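Local coordinates for pesticidal crystal protein Cry2Aa (Bacillus thuringiensis serovar kurstaki, PDB 1I5P), which binds to midgut epithelial cells of dipteran and lepidopteran larvae and promotes their colloid-osmotic lysis, at residues 31-34 and 35-39; 229-232 and 233-236. All coordinates share one frame; numbering follows the deposited sequence.

Contact 1 of 2, residues 31-34 and 35-39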
ATOM      1  N   LEU A  31      -4.206  16.251  10.691  1.00 17.62           N
ATOM      2  CA  LEU A  31      -3.291  16.351   9.566  1.00 20.40           C
ATOM      3  C   LEU A  31      -1.965  16.969  10.025  1.00 19.84           C
ATOM      4  O   LEU A  31      -0.898  16.571   9.564  1.00 20.31           O
ATOM      5  CB  LEU A  31      -3.918  17.188   8.450  1.00 24.45           C
ATOM      6  CG  LEU A  31      -3.208  17.133   7.094  1.00 28.67           C
ATOM      7  CD1 LEU A  31      -3.107  15.685   6.611  1.00 30.31           C
ATOM      8  CD2 LEU A  31      -3.973  17.977   6.087  1.00 30.59           C
ATOM      9  N   ASP A  32      -2.034  17.935  10.935  1.00 17.31           N
ATOM     10  CA  ASP A  32      -0.817  18.569  11.437  1.00 16.93           C
ATOM     11  C   ASP A  32       0.096  17.542  12.090  1.00 14.04           C
ATOM     12  O   ASP A  32       1.309  17.570  11.906  1.00 14.35           O
ATOM     13  CB  ASP A  32      -1.140  19.654  12.462  1.00 18.60           C
ATOM     14  CG  ASP A  32       0.109  20.270  13.051  1.00 21.08           C
ATOM     15  OD1 ASP A  32       0.834  20.959  12.297  1.00 23.67           O
ATOM     16  OD2 ASP A  32       0.378  20.053  14.254  1.00 21.33           O
ATOM     17  N   THR A  33      -0.489  16.642  12.871  1.00 13.36           N
ATOM     18  CA  THR A  33       0.293  15.603  13.537  1.00 14.07           C
ATOM     19  C   THR A  33       0.924  14.688  12.485  1.00 13.92           C
ATOM     20  O   THR A  33       2.098  14.331  12.572  1.00 14.75           O
ATOM     21  CB  THR A  33      -0.595  14.757  14.478  1.00 17.55           C
ATOM     22  OG1 THR A  33      -1.059  15.578  15.557  1.00 17.25           O
ATOM     23  CG2 THR A  33       0.186  13.561  15.036  1.00 15.22           C
ATOM     24  N   ILE A  34       0.134  14.311  11.489  1.00 14.26           N
ATOM     25  CA  ILE A  34       0.617  13.444  10.424  1.00 15.22           C
ATOM     26  C   ILE A  34       1.735  14.126   9.637  1.00 15.39           C
ATOM     27  O   ILE A  34       2.747  13.504   9.313  1.00 13.89           O
ATOM     28  CB  ILE A  34      -0.535  13.067   9.478  1.00 15.58           C
ATOM     29  CG1 ILE A  34      -1.440  12.043  10.175  1.00 13.18           C
ATOM     30  CG2 ILE A  34       0.011  12.538   8.158  1.00 16.11           C
ATOM     31  CD1 ILE A  34      -2.809  11.905   9.540  1.00 16.35           C
ATOM     32  N   GLN A  35       1.548  15.405   9.335  1.00 14.80           N
ATOM     33  CA  GLN A  35       2.561  16.155   8.604  1.00 16.75           C
ATOM     34  C   GLN A  35       3.867  16.183   9.413  1.00 15.73           C
ATOM     35  O   GLN A  35       4.952  16.005   8.853  1.00 12.65           O
ATOM     36  CB  GLN A  35       2.044  17.571   8.319  1.00 18.95           C
ATOM     37  CG  GLN A  35       2.963  18.456   7.491  1.00 27.74           C
ATOM     38  CD  GLN A  35       2.192  19.526   6.739  1.00 32.79           C
ATOM     39  OE1 GLN A  35       1.220  20.078   7.255  1.00 38.88           O
ATOM     40  NE2 GLN A  35       2.619  19.823   5.514  1.00 33.55           N
ATOM     41  N   LYS A  36       3.764  16.388  10.726  1.00 14.76           N
ATOM     42  CA  LYS A  36       4.952  16.403  11.588  1.00 15.91           C
ATOM     43  C   LYS A  36       5.639  15.045  11.621  1.00 14.61           C
ATOM     44  O   LYS A  36       6.863  14.967  11.633  1.00 12.92           O
ATOM     45  CB  LYS A  36       4.592  16.781  13.029  1.00 19.45           C
ATOM     46  CG  LYS A  36       4.179  18.223  13.234  1.00 24.66           C
ATOM     47  CD  LYS A  36       4.075  18.544  14.721  1.00 29.39           C
ATOM     48  CE  LYS A  36       3.377  19.880  14.949  1.00 32.23           C
ATOM     49  NZ  LYS A  36       3.986  20.985  14.160  1.00 32.96           N
ATOM     50  N   GLU A  37       4.854  13.974  11.661  1.00 13.62           N
ATOM     51  CA  GLU A  37       5.439  12.643  11.694  1.00 13.89           C
ATOM     52  C   GLU A  37       6.216  12.341  10.421  1.00 11.43           C
ATOM     53  O   GLU A  37       7.303  11.757  10.470  1.00 12.23           O
ATOM     54  CB  GLU A  37       4.361  11.582  11.920  1.00 13.38           C
ATOM     55  CG  GLU A  37       3.961  11.407  13.369  1.00 22.19           C
ATOM     56  CD  GLU A  37       2.982  10.266  13.575  1.00 26.72           C
ATOM     57  OE1 GLU A  37       3.101   9.232  12.881  1.00 30.99           O
ATOM     58  OE2 GLU A  37       2.097  10.400  14.443  1.00 29.60           O
ATOM     59  N   TRP A  38       5.666  12.735   9.280  1.00 11.33           N
ATOM     60  CA  TRP A  38       6.351  12.499   8.016  1.00 12.50           C
ATOM     61  C   TRP A  38       7.609  13.359   7.934  1.00 14.28           C
ATOM     62  O   TRP A  38       8.637  12.912   7.422  1.00 14.22           O
ATOM     63  CB  TRP A  38       5.418  12.778   6.838  1.00  8.01           C
ATOM     64  CG  TRP A  38       4.576  11.594   6.496  1.00 11.51           C
ATOM     65  CD1 TRP A  38       3.319  11.316   6.953  1.00  8.27           C
ATOM     66  CD2 TRP A  38       4.964  10.477   5.686  1.00 10.67           C
ATOM     67  NE1 TRP A  38       2.902  10.099   6.485  1.00  9.58           N
ATOM     68  CE2 TRP A  38       3.892   9.558   5.704  1.00 11.21           C
ATOM     69  CE3 TRP A  38       6.115  10.160   4.950  1.00 12.70           C
ATOM     70  CZ2 TRP A  38       3.931   8.342   5.014  1.00  9.27           C
ATOM     71  CZ3 TRP A  38       6.156   8.948   4.259  1.00 15.00           C
ATOM     72  CH2 TRP A  38       5.068   8.054   4.299  1.00 16.00           C
ATOM     73  N   MET A  39       7.526  14.589   8.444  1.00 17.04           N
ATOM     74  CA  MET A  39       8.681  15.482   8.451  1.00 19.05           C
ATOM     75  C   MET A  39       9.771  14.888   9.335  1.00 16.62           C
ATOM     76  O   MET A  39      10.943  14.911   8.974  1.00 14.35           O
ATOM     77  CB  MET A  39       8.314  16.878   8.974  1.00 22.40           C
ATOM     78  CG  MET A  39       7.787  17.836   7.914  1.00 30.93           C
ATOM     79  SD  MET A  39       7.419  19.477   8.578  1.00 40.82           S
ATOM     80  CE  MET A  39       8.965  20.354   8.230  1.00 38.97           C
TER
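Ile34 and Trp38, one turn apart, project from the same flank of helix 31-44, near the N-terminus, with a methyl lying against the indole. The CG2 branch of Ile34 does the touching, meeting Trp38 CD1 at 3.7 Å; it lies anti to the backbone N because chi1 is -74°. Trp38 CD1 is also 3.3 Å from Ile34 O, which lies at the ring's edge near its plane, so the pyrrole side of the indole rests against its own helix. On another face, the lysine chain of Lys36 runs extended past the carbonyl of Asp32 and bends only at its last torsion (chi4 -52°). Its methylene comes closest, Lys36 CE standing 3.1 Å from Asp32 OD2, while Lys36 NZ is 3.7 Å from both Asp32 OD1 and OD2, a long salt bridge. Thr33 turns its CG2 methyl to Glu37 OE2 at 3.7 Å; Thr33 OG1 bonds to Ser30 OG, and Glu37 OE2 has its salt bridge with Lys29. Underneath runs regular i to i+4 alpha-helical bonding, from Gln35 N to Leu31 O at 2.7 Å through to Trp38 N to Ile34 O at 3.0 Å. The apolar face joins this helix to its surroundings: Ile34 packs on Ser59 and Lys63 of helix 53-65 and on Asp420, Trp38 on Pro52 and Pro419. The chemistry is thus divided round the helix: a buried apolar pair faces the protein, and an exposed, loosely paired acid and base, whose separation suggests a modest electrostatic gain, lie on the outside.

Contact 2 of 2, residues 229-232 and 233-236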
ATOM      1  N   THR A 229       6.461  -0.063 -17.845  1.00 15.69           N
ATOM      2  CA  THR A 229       7.503  -0.075 -18.865  1.00 16.79           C
ATOM      3  C   THR A 229       8.886  -0.028 -18.208  1.00 16.06           C
ATOM      4  O   THR A 229       9.798  -0.768 -18.585  1.00 16.33           O
ATOM      5  CB  THR A 229       7.359   1.130 -19.823  1.00 15.96           C
ATOM      6  OG1 THR A 229       6.139   1.006 -20.562  1.00 16.79           O
ATOM      7  CG2 THR A 229       8.533   1.193 -20.793  1.00 16.13           C
ATOM      8  N   ALA A 230       9.030   0.840 -17.213  1.00 16.18           N
ATOM      9  CA  ALA A 230      10.301   0.988 -16.510  1.00 15.18           C
ATOM     10  C   ALA A 230      10.632  -0.240 -15.677  1.00 15.55           C
ATOM     11  O   ALA A 230      11.782  -0.683 -15.633  1.00 12.01           O
ATOM     12  CB  ALA A 230      10.257   2.218 -15.615  1.00 17.17           C
ATOM     13  N   PHE A 231       9.618  -0.783 -15.006  1.00 14.26           N
ATOM     14  CA  PHE A 231       9.810  -1.954 -14.167  1.00 14.83           C
ATOM     15  C   PHE A 231      10.294  -3.145 -14.997  1.00 15.62           C
ATOM     16  O   PHE A 231      11.095  -3.950 -14.519  1.00 14.58           O
ATOM     17  CB  PHE A 231       8.505  -2.310 -13.446  1.00 14.83           C
ATOM     18  CG  PHE A 231       8.693  -3.227 -12.270  1.00 14.93           C
ATOM     19  CD1 PHE A 231       9.046  -2.717 -11.023  1.00 14.88           C
ATOM     20  CD2 PHE A 231       8.557  -4.603 -12.416  1.00 12.18           C
ATOM     21  CE1 PHE A 231       9.259  -3.569  -9.934  1.00 16.53           C
ATOM     22  CE2 PHE A 231       8.769  -5.460 -11.344  1.00 13.86           C
ATOM     23  CZ  PHE A 231       9.123  -4.945 -10.096  1.00 14.29           C
ATOM     24  N   ARG A 232       9.814  -3.263 -16.235  1.00 16.20           N
ATOM     25  CA  ARG A 232      10.226  -4.372 -17.092  1.00 18.28           C
ATOM     26  C   ARG A 232      11.704  -4.293 -17.476  1.00 17.13           C
ATOM     27  O   ARG A 232      12.299  -5.297 -17.864  1.00 16.84           O
ATOM     28  CB  ARG A 232       9.389  -4.419 -18.372  1.00 21.06           C
ATOM     29  CG  ARG A 232       7.952  -4.891 -18.213  1.00 25.54           C
ATOM     30  CD  ARG A 232       7.321  -5.114 -19.590  1.00 29.67           C
ATOM     31  NE  ARG A 232       7.746  -6.364 -20.228  1.00 32.90           N
ATOM     32  CZ  ARG A 232       7.625  -6.614 -21.531  1.00 34.38           C
ATOM     33  NH1 ARG A 232       7.105  -5.696 -22.338  1.00 33.54           N
ATOM     34  NH2 ARG A 232       8.005  -7.786 -22.030  1.00 32.31           N
ATOM     35  N   GLY A 233      12.287  -3.102 -17.375  1.00 16.21           N
ATOM     36  CA  GLY A 233      13.689  -2.934 -17.712  1.00 17.53           C
ATOM     37  C   GLY A 233      14.612  -3.102 -16.518  1.00 18.97           C
ATOM     38  O   GLY A 233      15.829  -2.924 -16.625  1.00 20.17           O
ATOM     39  N   LEU A 234      14.043  -3.452 -15.370  1.00 19.15           N
ATOM     40  CA  LEU A 234      14.849  -3.627 -14.165  1.00 17.67           C
ATOM     41  C   LEU A 234      15.638  -4.933 -14.106  1.00 17.10           C
ATOM     42  O   LEU A 234      15.198  -5.985 -14.576  1.00 13.55           O
ATOM     43  CB  LEU A 234      13.974  -3.550 -12.911  1.00 19.95           C
ATOM     44  CG  LEU A 234      13.533  -2.192 -12.352  1.00 20.67           C
ATOM     45  CD1 LEU A 234      12.620  -2.423 -11.160  1.00 20.48           C
ATOM     46  CD2 LEU A 234      14.744  -1.378 -11.940  1.00 20.59           C
ATOM     47  N   ASN A 235      16.820  -4.836 -13.518  1.00 16.24           N
ATOM     48  CA  ASN A 235      17.694  -5.975 -13.309  1.00 17.49           C
ATOM     49  C   ASN A 235      18.594  -5.489 -12.196  1.00 18.08           C
ATOM     50  O   ASN A 235      19.671  -4.942 -12.441  1.00 18.73           O
ATOM     51  CB  ASN A 235      18.526  -6.302 -14.550  1.00 16.16           C
ATOM     52  CG  ASN A 235      19.274  -7.619 -14.405  1.00 19.03           C
ATOM     53  OD1 ASN A 235      19.191  -8.269 -13.364  1.00 16.89           O
ATOM     54  ND2 ASN A 235      20.001  -8.018 -15.445  1.00 14.68           N
ATOM     55  N   THR A 236      18.135  -5.669 -10.965  1.00 17.67           N
ATOM     56  CA  THR A 236      18.891  -5.203  -9.823  1.00 17.46           C
ATOM     57  C   THR A 236      18.705  -6.103  -8.610  1.00 15.89           C
ATOM     58  O   THR A 236      17.885  -7.021  -8.616  1.00 16.81           O
ATOM     59  CB  THR A 236      18.443  -3.780  -9.464  1.00 18.03           C
ATOM     60  OG1 THR A 236      19.328  -3.227  -8.482  1.00 23.51           O
ATOM     61  CG2 THR A 236      17.014  -3.802  -8.928  1.00 16.04           C
TER
HETATM   62  O   HOH W   1      13.260  -6.911 -15.992  1.00 20.37           O
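With chi1 at -163°, the ring of Phe231 swings anti to its backbone N and lies beside its own carbonyl carbon; Leu234, with chi1 at -80°, carries CG beside its backbone N, and its extended second torsion sends CD1 to the phenyl group. There Leu234 CD1 meets Phe231 CD1 at 3.6 Å and Phe231 CE1 at 3.8 Å, so one methyl comes up to the CD1-CE1 part of the ring while the two side chains cross at a slant. The backbone here leaves the helix through two consecutive i to i+3 bonds. Gly233 N bonds to Ala230 O at 3.0 Å, and Leu234 N bonds to Phe231 O at 3.1 Å. The second of these closes a type I beta turn, with Arg232 and Gly233 at its two central positions. One water then bridges the exit, donating to Arg232 O at 2.7 Å and to Leu234 O at 2.6 Å, which ties Arg232 to the extended chain beyond the turn. Leu234 and Phe231 both pack on Phe244 of helix 238-259, and Phe231 also meets the ring of Trp293. The chain thus passes from helix 202-232 into the short strand 235-237, which directly precedes helix 238-259 and whose Thr236 pairs through its backbone with Phe288 of strand 287-289.

In the fold
Contact 1 comes first along the chain, in helix 31-44 near the N-terminus; contact 2 follows almost two hundred residues later, where helix 202-232 gives way to strand 235-237. Their centres are about 33 Å apart and their nearest atoms about 19 Å, and they share no helix or sheet. Contact 1 packs against helix 53-65 and reaches Pro419 and Asp420 of the middle domain. Contact 2 belongs to the N-terminal domain, whose helical bundle is regarded in this toxin family as probably the membrane-inserting part; the chain just beyond it pairs, through Thr236, with strand 287-289. Both thus stand where helices meet the middle domain, at separate places.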